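Laccase (Botrytis aclada, PDB 3SQR) oxidises phenolic substrates with four copper ions and reduces dioxygen to water, probably serving in lignin breakdown and detoxification of lignin-derived products. Local coordinates at residues C145-D151 with D559-W564; A321-R327 with A343-Y349; S409-L413 with E534-Q539; F473-Q477 with K490-V494. One frame throughout, in Å; residues are numbered along the deposited sequence.

Contact 1: residues C145-D151 with D559-W564; sequences CPIAPGD and DTCANW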
loop_
_atom_site.group_PDB
_atom_site.type_symbol
_atom_site.label_atom_id
_atom_site.label_comp_id
_atom_site.label_asym_id
_atom_site.label_seq_id
_atom_site.Cartn_x
_atom_site.Cartn_y
_atom_site.Cartn_z
ATOM N N CYS A 145 -14.769 13.895 2.613
ATOM C CA CYS A 145 -14.373 14.953 1.741
ATOM C C CYS A 145 -12.866 15.169 2.008
ATOM O O CYS A 145 -12.392 14.899 3.116
ATOM C CB CYS A 145 -15.087 16.267 2.051
ATOM S SG CYS A 145 -16.887 16.183 1.669
ATOM N N PRO A 146 -12.187 15.749 1.034
ATOM C CA PRO A 146 -10.834 16.129 1.262
ATOM C C PRO A 146 -10.716 17.135 2.386
ATOM O O PRO A 146 -11.623 17.939 2.663
ATOM C CB PRO A 146 -10.380 16.679 -0.068
ATOM C CG PRO A 146 -11.344 16.104 -1.067
ATOM C CD PRO A 146 -12.589 16.062 -0.344
ATOM N N ILE A 147 -9.576 17.081 3.051
ATOM C CA ILE A 147 -9.188 18.093 4.032
ATOM C C ILE A 147 -8.706 19.334 3.265
ATOM O O ILE A 147 -7.723 19.295 2.482
ATOM C CB ILE A 147 -8.011 17.636 4.928
ATOM C CG1 ILE A 147 -8.339 16.283 5.573
ATOM C CG2 ILE A 147 -7.721 18.714 6.023
ATOM C CD1 ILE A 147 -7.086 15.542 6.244
ATOM N N ALA A 148 -9.417 20.441 3.425
ATOM C CA ALA A 148 -9.033 21.610 2.699
ATOM C C ALA A 148 -7.710 22.189 3.227
ATOM O O ALA A 148 -7.404 22.006 4.387
ATOM C CB ALA A 148 -10.171 22.697 2.831
ATOM N N PRO A 149 -6.971 22.920 2.395
ATOM C CA PRO A 149 -5.826 23.699 2.836
ATOM C C PRO A 149 -6.138 24.482 4.092
ATOM O O PRO A 149 -7.186 25.189 4.210
ATOM C CB PRO A 149 -5.516 24.583 1.626
ATOM C CG PRO A 149 -5.803 23.712 0.494
ATOM C CD PRO A 149 -7.105 23.028 0.943
ATOM N N GLY A 150 -5.274 24.273 5.079
ATOM C CA GLY A 150 -5.387 24.925 6.391
ATOM C C GLY A 150 -6.320 24.240 7.359
ATOM O O GLY A 150 -6.329 24.605 8.521
ATOM N N ASP A 151 -7.119 23.236 6.929
ATOM C CA ASP A 151 -7.960 22.549 7.827
ATOM C C ASP A 151 -7.175 21.354 8.457
ATOM O O ASP A 151 -6.127 20.936 7.945
ATOM C CB ASP A 151 -9.192 22.059 7.107
ATOM C CG ASP A 151 -10.301 21.688 8.034
ATOM O OD1 ASP A 151 -10.245 22.042 9.229
ATOM O OD2 ASP A 151 -11.281 21.039 7.566
ATOM N N ASP A 559 -17.949 18.845 9.200
ATOM C CA ASP A 559 -17.085 19.981 9.262
ATOM C C ASP A 559 -16.016 19.913 8.180
ATOM O O ASP A 559 -15.709 20.909 7.521
ATOM C CB ASP A 559 -16.399 20.113 10.612
ATOM C CG ASP A 559 -17.385 20.456 11.810
ATOM O OD1 ASP A 559 -18.603 20.719 11.621
ATOM O OD2 ASP A 559 -16.946 20.334 12.986
ATOM N N THR A 560 -15.427 18.716 7.964
ATOM C CA THR A 560 -14.444 18.635 6.893
ATOM C C THR A 560 -15.050 18.987 5.540
ATOM O O THR A 560 -14.425 19.634 4.697
ATOM C CB THR A 560 -13.803 17.208 6.855
ATOM O OG1 THR A 560 -13.333 16.902 8.187
ATOM C CG2 THR A 560 -12.694 17.117 5.773
ATOM N N CYS A 561 -16.244 18.500 5.280
ATOM C CA CYS A 561 -16.897 18.745 3.994
ATOM C C CYS A 561 -17.280 20.226 3.893
ATOM O O CYS A 561 -17.034 20.841 2.870
ATOM C CB CYS A 561 -18.164 17.908 3.863
ATOM S SG CYS A 561 -17.772 16.156 3.470
ATOM N N ALA A 562 -17.802 20.773 4.981
ATOM C CA ALA A 562 -18.072 22.222 5.018
ATOM C C ALA A 562 -16.833 23.038 4.643
ATOM O O ALA A 562 -16.888 23.912 3.768
ATOM C CB ALA A 562 -18.628 22.621 6.379
ATOM N N ASN A 563 -15.675 22.716 5.228
ATOM C CA ASN A 563 -14.455 23.422 4.892
ATOM C C ASN A 563 -13.965 23.162 3.500
ATOM O O ASN A 563 -13.399 24.060 2.854
ATOM C CB ASN A 563 -13.365 23.150 5.928
ATOM C CG ASN A 563 -13.768 23.620 7.290
ATOM O OD1 ASN A 563 -14.694 24.435 7.402
ATOM N ND2 ASN A 563 -13.149 23.068 8.351
ATOM N N TRP A 564 -14.178 21.940 3.004
ATOM C CA TRP A 564 -13.850 21.646 1.630
ATOM C C TRP A 564 -14.687 22.496 0.630
ATOM O O TRP A 564 -14.180 23.010 -0.329
ATOM C CB TRP A 564 -14.108 20.150 1.324
ATOM C CG TRP A 564 -13.681 19.806 -0.066
ATOM C CD1 TRP A 564 -14.470 19.342 -1.036
ATOM C CD2 TRP A 564 -12.376 19.927 -0.631
ATOM N NE1 TRP A 564 -13.775 19.148 -2.165
ATOM C CE2 TRP A 564 -12.471 19.518 -1.970
ATOM C CE3 TRP A 564 -11.152 20.379 -0.159
ATOM C CZ2 TRP A 564 -11.394 19.548 -2.852
ATOM C CZ3 TRP A 564 -10.082 20.403 -1.033
ATOM C CH2 TRP A 564 -10.190 20.001 -2.357
HETATM O O HOH W 1 -11.702 20.245 5.066
HETATM O O HOH W 2 -11.581 18.623 9.018
#
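C145 and C561 are joined by a disulfide whose SG atoms lie 2.0 Å apart, with a chi3 of 93°, close to the 90° that an unstrained bridge prefers. The bond ties a loop of the first cupredoxin domain to the C-terminal helix of this multicopper oxidase. Next to it, P146 lies over one face of the W564 indole: its CD stands 3.7 Å from the centroid of the five-membered ring and almost on the ring normal, a CH-pi contact, while CG sits above CE2. The indole gets there because W564 CG is anti to its own backbone N (chi1 -176°), which carries the ring beneath the proline; A148 CA meets the same ring at its edge. Farther along, D151 OD2 accepts a hydrogen bond of 2.9 Å from N563 ND2. The donor comes from above the carboxylate plane, 57° out of it, yet the oxygen lies in the plane of the amide. Two waters also reach OD2. One is shared with A148 N and T560 O; the other donates to OD2 and lies 2.6 Å from T560 OG1, a hydroxyl also hydrogen-bonded to I556 O. The type II turn A148 to D151 is closed by D151 N to A148 O. W415 packs against both P146 and W564, I147 reaches L153 and Y155 of strand 152-158, and Y567 of helix 551-567 touches A148 and P149.

Contact 2: residues A321-R327 with A343-Y349; sequences ADNYWIR and ATGILRY. With SO4 (sulfate ion), chain M.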
loop_
_atom_site.group_PDB
_atom_site.type_symbol
_atom_site.label_atom_id
_atom_site.label_comp_id
_atom_site.label_asym_id
_atom_site.label_seq_id
_atom_site.Cartn_x
_atom_site.Cartn_y
_atom_site.Cartn_z
ATOM N N ALA A 321 31.818 -11.700 6.444
ATOM C CA ALA A 321 31.743 -10.274 6.662
ATOM C C ALA A 321 32.281 -9.518 5.451
ATOM O O ALA A 321 33.447 -9.627 5.072
ATOM C CB ALA A 321 32.461 -9.832 7.930
ATOM N N ASP A 322 31.414 -8.745 4.831
ATOM C CA ASP A 322 31.741 -8.065 3.616
ATOM C C ASP A 322 30.545 -7.126 3.346
ATOM O O ASP A 322 29.530 -7.173 4.077
ATOM C CB ASP A 322 31.861 -9.046 2.450
ATOM C CG ASP A 322 32.831 -8.551 1.340
ATOM O OD1 ASP A 322 33.174 -7.344 1.273
ATOM O OD2 ASP A 322 33.216 -9.399 0.521
ATOM N N ASN A 323 30.719 -6.323 2.304
ATOM C CA ASN A 323 29.666 -5.514 1.703
ATOM C C ASN A 323 28.920 -6.345 0.686
ATOM O O ASN A 323 29.500 -7.088 -0.118
ATOM C CB ASN A 323 30.311 -4.306 1.043
ATOM C CG ASN A 323 31.177 -3.569 1.983
ATOM O OD1 ASN A 323 30.779 -3.327 3.112
ATOM N ND2 ASN A 323 32.421 -3.283 1.575
ATOM N N TYR A 324 27.595 -6.241 0.679
ATOM C CA TYR A 324 26.795 -7.009 -0.242
ATOM C C TYR A 324 25.795 -6.049 -0.861
ATOM O O TYR A 324 25.325 -5.079 -0.179
ATOM C CB TYR A 324 26.046 -8.137 0.481
ATOM C CG TYR A 324 26.948 -9.179 1.035
ATOM C CD1 TYR A 324 27.488 -9.042 2.261
ATOM C CD2 TYR A 324 27.285 -10.304 0.270
ATOM C CE1 TYR A 324 28.373 -10.042 2.767
ATOM C CE2 TYR A 324 28.169 -11.298 0.757
ATOM C CZ TYR A 324 28.684 -11.151 2.005
ATOM O OH TYR A 324 29.541 -12.099 2.520
ATOM N N TRP A 325 25.528 -6.273 -2.138
ATOM C CA TRP A 325 24.495 -5.488 -2.785
ATOM C C TRP A 325 23.120 -5.869 -2.251
ATOM O O TRP A 325 22.781 -7.066 -2.098
ATOM C CB TRP A 325 24.474 -5.709 -4.274
ATOM C CG TRP A 325 25.515 -4.978 -4.960
ATOM C CD1 TRP A 325 26.556 -5.514 -5.637
ATOM C CD2 TRP A 325 25.648 -3.546 -5.030
ATOM N NE1 TRP A 325 27.334 -4.497 -6.167
ATOM C CE2 TRP A 325 26.816 -3.279 -5.784
ATOM C CE3 TRP A 325 24.892 -2.472 -4.531
ATOM C CZ2 TRP A 325 27.274 -1.953 -6.041
ATOM C CZ3 TRP A 325 25.324 -1.166 -4.773
ATOM C CH2 TRP A 325 26.518 -0.915 -5.538
ATOM N N ILE A 326 22.311 -4.836 -2.029
ATOM C CA ILE A 326 20.860 -5.018 -1.738
ATOM C C ILE A 326 20.191 -4.648 -3.027
ATOM O O ILE A 326 20.383 -3.555 -3.554
ATOM C CB ILE A 326 20.322 -4.205 -0.537
ATOM C CG1 ILE A 326 21.086 -4.519 0.793
ATOM C CG2 ILE A 326 18.757 -4.426 -0.391
ATOM C CD1 ILE A 326 20.808 -3.469 1.908
ATOM N N ARG A 327 19.450 -5.596 -3.594
ATOM C CA ARG A 327 18.925 -5.448 -4.928
ATOM C C ARG A 327 17.429 -5.230 -4.894
ATOM O O ARG A 327 16.708 -6.085 -4.404
ATOM C CB ARG A 327 19.248 -6.704 -5.752
ATOM C CG ARG A 327 20.768 -6.802 -5.946
ATOM C CD ARG A 327 21.158 -7.772 -6.947
ATOM N NE ARG A 327 22.593 -8.012 -6.833
ATOM C CZ ARG A 327 23.544 -7.439 -7.583
ATOM N NH1 ARG A 327 23.259 -6.537 -8.523
ATOM N NH2 ARG A 327 24.818 -7.768 -7.363
ATOM N N ALA A 343 18.613 0.483 -8.722
ATOM C CA ALA A 343 17.663 0.237 -7.599
ATOM C C ALA A 343 18.317 -0.754 -6.657
ATOM O O ALA A 343 17.936 -1.902 -6.590
ATOM C CB ALA A 343 16.342 -0.313 -8.125
ATOM N N THR A 344 19.308 -0.267 -5.925
ATOM C CA THR A 344 20.142 -1.055 -5.087
ATOM C C THR A 344 20.519 -0.229 -3.857
ATOM O O THR A 344 20.408 1.014 -3.847
ATOM C CB THR A 344 21.498 -1.446 -5.769
ATOM O OG1 THR A 344 22.240 -0.276 -6.110
ATOM C CG2 THR A 344 21.228 -2.300 -7.033
ATOM N N GLY A 345 20.991 -0.951 -2.874
ATOM C CA GLY A 345 21.588 -0.402 -1.668
ATOM C C GLY A 345 22.742 -1.305 -1.254
ATOM O O GLY A 345 23.095 -2.221 -1.978
ATOM N N ILE A 346 23.304 -1.003 -0.111
ATOM C CA ILE A 346 24.480 -1.682 0.401
ATOM C C ILE A 346 24.269 -2.172 1.796
ATOM O O ILE A 346 23.864 -1.411 2.722
ATOM C CB ILE A 346 25.726 -0.713 0.417
ATOM C CG1 ILE A 346 26.045 -0.218 -0.970
ATOM C CG2 ILE A 346 26.897 -1.429 1.015
ATOM C CD1 ILE A 346 27.151 0.881 -1.003
ATOM N N LEU A 347 24.528 -3.478 1.972
ATOM C CA LEU A 347 24.608 -4.126 3.223
ATOM C C LEU A 347 26.097 -4.223 3.616
ATOM O O LEU A 347 26.871 -4.668 2.803
ATOM C CB LEU A 347 24.088 -5.533 3.087
ATOM C CG LEU A 347 24.150 -6.340 4.386
ATOM C CD1 LEU A 347 23.134 -5.829 5.381
ATOM C CD2 LEU A 347 23.898 -7.798 4.073
ATOM N N ARG A 348 26.427 -3.769 4.808
ATOM C CA ARG A 348 27.821 -3.831 5.354
ATOM C C ARG A 348 27.825 -4.611 6.633
ATOM O O ARG A 348 26.969 -4.421 7.514
ATOM C CB ARG A 348 28.327 -2.442 5.626
ATOM C CG ARG A 348 28.289 -1.532 4.421
ATOM C CD ARG A 348 29.116 -0.313 4.736
ATOM N NE ARG A 348 29.072 0.698 3.726
ATOM C CZ ARG A 348 29.651 0.598 2.538
ATOM N NH1 ARG A 348 30.325 -0.491 2.182
ATOM N NH2 ARG A 348 29.549 1.600 1.700
ATOM N N TYR A 349 28.828 -5.479 6.792
ATOM C CA TYR A 349 29.069 -6.114 8.088
ATOM C C TYR A 349 30.060 -5.304 8.867
ATOM O O TYR A 349 30.245 -5.510 10.069
ATOM C CB TYR A 349 29.578 -7.537 7.888
ATOM C CG TYR A 349 28.531 -8.614 7.652
ATOM C CD1 TYR A 349 27.824 -8.675 6.454
ATOM C CD2 TYR A 349 28.224 -9.543 8.632
ATOM C CE1 TYR A 349 26.885 -9.644 6.235
ATOM C CE2 TYR A 349 27.285 -10.555 8.400
ATOM C CZ TYR A 349 26.614 -10.574 7.209
ATOM O OH TYR A 349 25.706 -11.523 6.918
HETATM S S SO4 M . 27.807 4.225 4.249
HETATM O O1 SO4 M . 28.750 5.325 4.376
HETATM O O2 SO4 M . 26.454 4.791 4.299
HETATM O O3 SO4 M . 27.973 3.545 2.975
HETATM O O4 SO4 M . 28.020 3.284 5.361
HETATM O O HOH W 3 31.332 -4.616 5.436
#
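N323 OD1 is gripped by R348 NH1 across the strands, through a weak bond of 3.0 Å, and by a water that donates to it at 2.7 Å. The contact joins antiparallel strands 323-327 and 344-348 in a sheet of the second cupredoxin domain. Between them the Y324/L347 and I326/G345 pairs are hydrogen-bonded in both directions; the bond from Y324 N to L347 O is 2.7 Å long. The amide of N323 and the guanidinium of R348 stand nearly perpendicular, their planes 86° apart; NH1 has its stronger acceptor in A355 O, and N323 ND2 is hydrogen-bonded to S353 OG. On the same face I346 CG2 lies over the centre of the guanidinium. W325 CE3 comes within 3.1 Å of G345 O, which meets the indole at its edge. The other face carries Y324, I326 and L347, with I326 CG1 against L347 CB; L255 touches both side chains. At the end of the pair, A321 CB packs on Y349 CB, and the rings of Y324 and Y349 meet rim to rim. R348, extended from CG to NE, holds a sulfate, probably picked up from the crystallisation solution, that K251 also binds: NE donates to O3 and O4, and NH2 donates to O3 at 2.8 Å.

Contact 3: residues S409-L413 with E534-Q539; sequences SSLLL and EGLAMQ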
loop_
_atom_site.group_PDB
_atom_site.type_symbol
_atom_site.label_atom_id
_atom_site.label_comp_id
_atom_site.label_asym_id
_atom_site.label_seq_id
_atom_site.Cartn_x
_atom_site.Cartn_y
_atom_site.Cartn_z
ATOM N N SER A 409 -17.256 0.984 -16.813
ATOM C CA SER A 409 -17.349 2.272 -16.161
ATOM C C SER A 409 -16.004 2.622 -15.495
ATOM O O SER A 409 -15.458 1.845 -14.744
ATOM C CB SER A 409 -18.453 2.256 -15.095
ATOM O OG SER A 409 -18.444 3.445 -14.360
ATOM N N SER A 410 -15.507 3.799 -15.746
ATOM C CA SER A 410 -14.282 4.264 -15.058
ATOM C C SER A 410 -14.646 5.058 -13.818
ATOM O O SER A 410 -15.490 5.961 -13.865
ATOM C CB SER A 410 -13.478 5.120 -16.014
ATOM O OG SER A 410 -12.191 5.405 -15.518
ATOM N N LEU A 411 -14.000 4.758 -12.688
ATOM C CA LEU A 411 -14.294 5.467 -11.436
ATOM C C LEU A 411 -13.954 6.927 -11.516
ATOM O O LEU A 411 -12.849 7.325 -11.948
ATOM C CB LEU A 411 -13.557 4.824 -10.222
ATOM C CG LEU A 411 -14.040 5.297 -8.847
ATOM C CD1 LEU A 411 -14.889 4.233 -8.181
ATOM C CD2 LEU A 411 -12.806 5.648 -8.005
ATOM N N LEU A 412 -14.943 7.726 -11.136
ATOM C CA LEU A 412 -14.803 9.144 -11.037
ATOM C C LEU A 412 -15.702 9.639 -9.904
ATOM O O LEU A 412 -16.953 9.546 -9.935
ATOM C CB LEU A 412 -15.121 9.792 -12.379
ATOM C CG LEU A 412 -15.240 11.301 -12.465
ATOM C CD1 LEU A 412 -13.919 11.872 -12.061
ATOM C CD2 LEU A 412 -15.643 11.633 -13.899
ATOM N N LEU A 413 -15.041 10.159 -8.871
ATOM C CA LEU A 413 -15.722 10.490 -7.639
ATOM C C LEU A 413 -15.839 12.011 -7.535
ATOM O O LEU A 413 -15.032 12.757 -8.069
ATOM C CB LEU A 413 -14.958 9.951 -6.444
ATOM C CG LEU A 413 -14.757 8.437 -6.411
ATOM C CD1 LEU A 413 -14.117 8.066 -5.057
ATOM C CD2 LEU A 413 -16.013 7.670 -6.611
ATOM N N GLU A 534 -6.582 6.991 -13.287
ATOM C CA GLU A 534 -7.298 6.620 -14.520
ATOM C C GLU A 534 -8.557 5.817 -14.291
ATOM O O GLU A 534 -9.132 5.291 -15.230
ATOM C CB GLU A 534 -6.313 5.914 -15.448
ATOM C CG GLU A 534 -5.301 6.894 -15.986
ATOM C CD GLU A 534 -3.991 6.322 -16.412
ATOM O OE1 GLU A 534 -3.846 5.092 -16.473
ATOM O OE2 GLU A 534 -3.059 7.142 -16.701
ATOM N N GLY A 535 -8.992 5.692 -13.036
ATOM C CA GLY A 535 -10.198 5.046 -12.725
ATOM C C GLY A 535 -10.265 3.541 -12.621
ATOM O O GLY A 535 -11.394 2.976 -12.631
ATOM N N LEU A 536 -9.140 2.849 -12.437
ATOM C CA LEU A 536 -9.186 1.435 -12.251
ATOM C C LEU A 536 -9.526 1.097 -10.822
ATOM O O LEU A 536 -8.657 0.798 -10.012
ATOM C CB LEU A 536 -7.826 0.758 -12.622
ATOM C CG LEU A 536 -7.943 -0.643 -13.144
ATOM C CD1 LEU A 536 -6.592 -1.131 -13.674
ATOM C CD2 LEU A 536 -8.447 -1.598 -12.108
ATOM N N ALA A 537 -10.798 1.090 -10.545
ATOM C CA ALA A 537 -11.270 1.072 -9.202
ATOM C C ALA A 537 -12.756 0.823 -9.173
ATOM O O ALA A 537 -13.463 1.195 -10.093
ATOM C CB ALA A 537 -10.939 2.435 -8.527
ATOM N N MET A 538 -13.220 0.253 -8.061
ATOM C CA MET A 538 -14.602 0.182 -7.758
ATOM C C MET A 538 -14.739 0.252 -6.231
ATOM O O MET A 538 -13.766 0.519 -5.534
ATOM C CB MET A 538 -15.227 -1.053 -8.359
ATOM C CG MET A 538 -14.470 -2.314 -8.043
ATOM S SD MET A 538 -14.711 -2.806 -6.421
ATOM C CE MET A 538 -16.491 -3.259 -6.488
ATOM N N GLN A 539 -15.938 0.139 -5.725
ATOM C CA GLN A 539 -16.109 0.156 -4.296
ATOM C C GLN A 539 -17.284 -0.686 -3.890
ATOM O O GLN A 539 -18.238 -0.823 -4.625
ATOM C CB GLN A 539 -16.227 1.591 -3.764
ATOM C CG GLN A 539 -17.493 2.326 -4.186
ATOM C CD GLN A 539 -17.459 3.787 -3.804
ATOM O OE1 GLN A 539 -17.495 4.149 -2.633
ATOM N NE2 GLN A 539 -17.406 4.638 -4.816
#
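L411 turns its CG away from its backbone N (chi1 -167°), and this swings both methyls over residues 537-539 of strand 537-542: CD2 reaches A537 CB at 3.8 Å, while CD1 lies near A537 O and M538 CA. S410 makes the same choice at chi1 -170°, which carries its OG to 3.1 Å from E534 O and 3.4 Å from G535 CA; that hydroxyl is hydrogen-bonded to W404 O in strand 402-406. Between these two side chains the backbones meet directly. L411 N donates to G535 O at 3.2 Å; the N-H lies in the carbonyl plane of G535, on a lone pair, at 163°. G535 is the C' residue of a Schellman motif that ends helix 529-533, and its positive phi turns the chain out of the helix toward strand 537-542. Its lack of a side chain lets S410 OG come so close. At the far end L413 CD2 touches Q539 NE2 at 3.8 Å. The amide of Q539 is held from outside the pair, OE1 by T419 OG1 and NE2 by Y434 O, so the leucine packs against a group that is already fixed. The one hydrogen bond between the segments is main-chain, where helix gives way to strand, and the L411 methyls supply the apolar part. A537 also touches H525, a copper ligand, so A537 is a second-shell residue and L411 backs it from one layer further out.

Contact 4: residues F473-Q477 with K490-V494; sequences FIVAQ and KFNLV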
loop_
_atom_site.group_PDB
_atom_site.type_symbol
_atom_site.label_atom_id
_atom_site.label_comp_id
_atom_site.label_asym_id
_atom_site.label_seq_id
_atom_site.Cartn_x
_atom_site.Cartn_y
_atom_site.Cartn_z
ATOM N N PHE A 473 -8.968 -13.159 0.888
ATOM C CA PHE A 473 -8.392 -14.484 0.713
ATOM C C PHE A 473 -8.196 -14.670 -0.766
ATOM O O PHE A 473 -9.128 -14.431 -1.559
ATOM C CB PHE A 473 -9.426 -15.493 1.211
ATOM C CG PHE A 473 -9.661 -15.469 2.686
ATOM C CD1 PHE A 473 -10.297 -14.441 3.333
ATOM C CD2 PHE A 473 -9.238 -16.542 3.462
ATOM C CE1 PHE A 473 -10.527 -14.500 4.730
ATOM C CE2 PHE A 473 -9.486 -16.581 4.806
ATOM C CZ PHE A 473 -10.083 -15.589 5.428
ATOM N N ILE A 474 -6.980 -15.011 -1.169
ATOM C CA ILE A 474 -6.696 -15.210 -2.580
ATOM C C ILE A 474 -7.132 -16.634 -2.951
ATOM O O ILE A 474 -6.362 -17.577 -2.797
ATOM C CB ILE A 474 -5.256 -15.008 -2.866
ATOM C CG1 ILE A 474 -4.777 -13.630 -2.364
ATOM C CG2 ILE A 474 -5.005 -15.204 -4.367
ATOM C CD1 ILE A 474 -3.293 -13.310 -2.807
ATOM N N VAL A 475 -8.380 -16.765 -3.346
ATOM C CA VAL A 475 -8.908 -18.092 -3.703
ATOM C C VAL A 475 -8.402 -18.567 -5.091
ATOM O O VAL A 475 -8.305 -19.765 -5.373
ATOM C CB VAL A 475 -10.390 -18.200 -3.501
ATOM C CG1 VAL A 475 -10.698 -17.817 -1.956
ATOM C CG2 VAL A 475 -11.239 -17.412 -4.478
ATOM N N ALA A 476 -7.990 -17.619 -5.905
ATOM C CA ALA A 476 -7.383 -17.910 -7.214
ATOM C C ALA A 476 -6.621 -16.680 -7.691
ATOM O O ALA A 476 -7.094 -15.549 -7.619
ATOM C CB ALA A 476 -8.471 -18.255 -8.245
ATOM N N GLN A 477 -5.459 -16.911 -8.235
ATOM C CA GLN A 477 -4.713 -15.818 -8.843
ATOM C C GLN A 477 -4.092 -16.506 -10.060
ATOM O O GLN A 477 -3.099 -17.227 -9.956
ATOM C CB GLN A 477 -3.699 -15.305 -7.838
ATOM C CG GLN A 477 -2.852 -14.174 -8.377
ATOM C CD GLN A 477 -1.817 -13.723 -7.437
ATOM O OE1 GLN A 477 -1.003 -14.493 -6.945
ATOM N NE2 GLN A 477 -1.839 -12.405 -7.152
ATOM N N LYS A 490 -12.145 -24.640 -8.960
ATOM C CA LYS A 490 -10.734 -24.673 -8.665
ATOM C C LYS A 490 -10.250 -23.642 -7.610
ATOM O O LYS A 490 -9.084 -23.653 -7.242
ATOM C CB LYS A 490 -9.938 -24.479 -9.961
ATOM C CG LYS A 490 -9.949 -25.719 -10.886
ATOM C CD LYS A 490 -8.655 -26.572 -10.690
ATOM C CE LYS A 490 -8.779 -28.029 -11.184
ATOM N NZ LYS A 490 -7.453 -28.721 -11.038
ATOM N N PHE A 491 -11.125 -22.777 -7.130
ATOM C CA PHE A 491 -10.805 -21.882 -5.992
ATOM C C PHE A 491 -10.278 -22.661 -4.818
ATOM O O PHE A 491 -10.793 -23.764 -4.494
ATOM C CB PHE A 491 -12.061 -21.168 -5.503
ATOM C CG PHE A 491 -12.608 -20.167 -6.431
ATOM C CD1 PHE A 491 -11.869 -19.722 -7.552
ATOM C CD2 PHE A 491 -13.854 -19.591 -6.178
ATOM C CE1 PHE A 491 -12.372 -18.781 -8.369
ATOM C CE2 PHE A 491 -14.347 -18.631 -7.014
ATOM C CZ PHE A 491 -13.613 -18.237 -8.136
ATOM N N ASN A 492 -9.265 -22.112 -4.153
ATOM C CA ASN A 492 -8.806 -22.652 -2.905
ATOM C C ASN A 492 -9.462 -21.889 -1.762
ATOM O O ASN A 492 -9.164 -20.718 -1.522
ATOM C CB ASN A 492 -7.297 -22.568 -2.834
ATOM C CG ASN A 492 -6.710 -23.044 -1.516
ATOM O OD1 ASN A 492 -5.561 -22.703 -1.217
ATOM N ND2 ASN A 492 -7.448 -23.850 -0.746
ATOM N N LEU A 493 -10.346 -22.576 -1.030
ATOM C CA LEU A 493 -11.085 -21.964 0.073
ATOM C C LEU A 493 -10.546 -22.292 1.448
ATOM O O LEU A 493 -11.008 -21.732 2.451
ATOM C CB LEU A 493 -12.580 -22.356 -0.025
ATOM C CG LEU A 493 -13.246 -22.068 -1.366
ATOM C CD1 LEU A 493 -14.681 -22.662 -1.392
ATOM C CD2 LEU A 493 -13.328 -20.569 -1.734
ATOM N N VAL A 494 -9.536 -23.133 1.481
ATOM C CA VAL A 494 -8.948 -23.631 2.696
ATOM C C VAL A 494 -7.604 -22.988 2.974
ATOM O O VAL A 494 -6.552 -23.314 2.336
ATOM C CB VAL A 494 -8.709 -25.163 2.652
ATOM C CG1 VAL A 494 -8.164 -25.590 3.972
ATOM C CG2 VAL A 494 -10.049 -25.868 2.353
#
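V475 packs against F491, N492 and L493, from CB outward. It lies in strand 472-478 of the third cupredoxin domain, at a classic beta bulge where V475 and A476 both face A511 of strand 509-515. CB itself lies 3.4 Å from N492 O. CG1, anti to the carbonyl carbon (chi1 -56°), runs on past N492 O to meet L493 CD2 at 3.8 Å. CG2 takes the place between backbone N and carbonyl carbon and comes down over one face of the F491 ring, 3.8 Å from the centroid and 18° off the normal: a CH-pi contact, displaced toward CG of the ring. A476 adds its CB near CD1 of the same ring. F491 also touches V450 and V452 of strand 448-455 and Y387 and L389 of strand 387-398, so the returning chain sends its phenylalanine into the domain core. N492 O is buried here without a polar partner in the model; V475 CA supplies a CA-H...O contact to it. The one conventional hydrogen bond between the segments runs the other way, from N492 N to V475 O, 2.8 Å long and nearly straight at 169°, with the donor in the carbonyl plane on a lone pair.

Overall arrangement
The four contacts sample all three cupredoxin domains. Contact 1 bridges residues 408 positions apart, and the other three are nested inside the loop it closes. Contacts 1 and 3 are neighbours along the chain, since strand 537-542 of contact 3 leads into helix 551-567 of contact 1; their nearest atoms are about 9 Å apart. Both lie near the copper centres: A537 is about 4 Å from H525 between side chains, and P146 about 10 Å from H170. Contact 4 is nested inside contact 3 in the same domain, with centres 25 Å apart. Contact 2, in the second domain, stands away from the coppers, its centre 45 Å from that of contact 1.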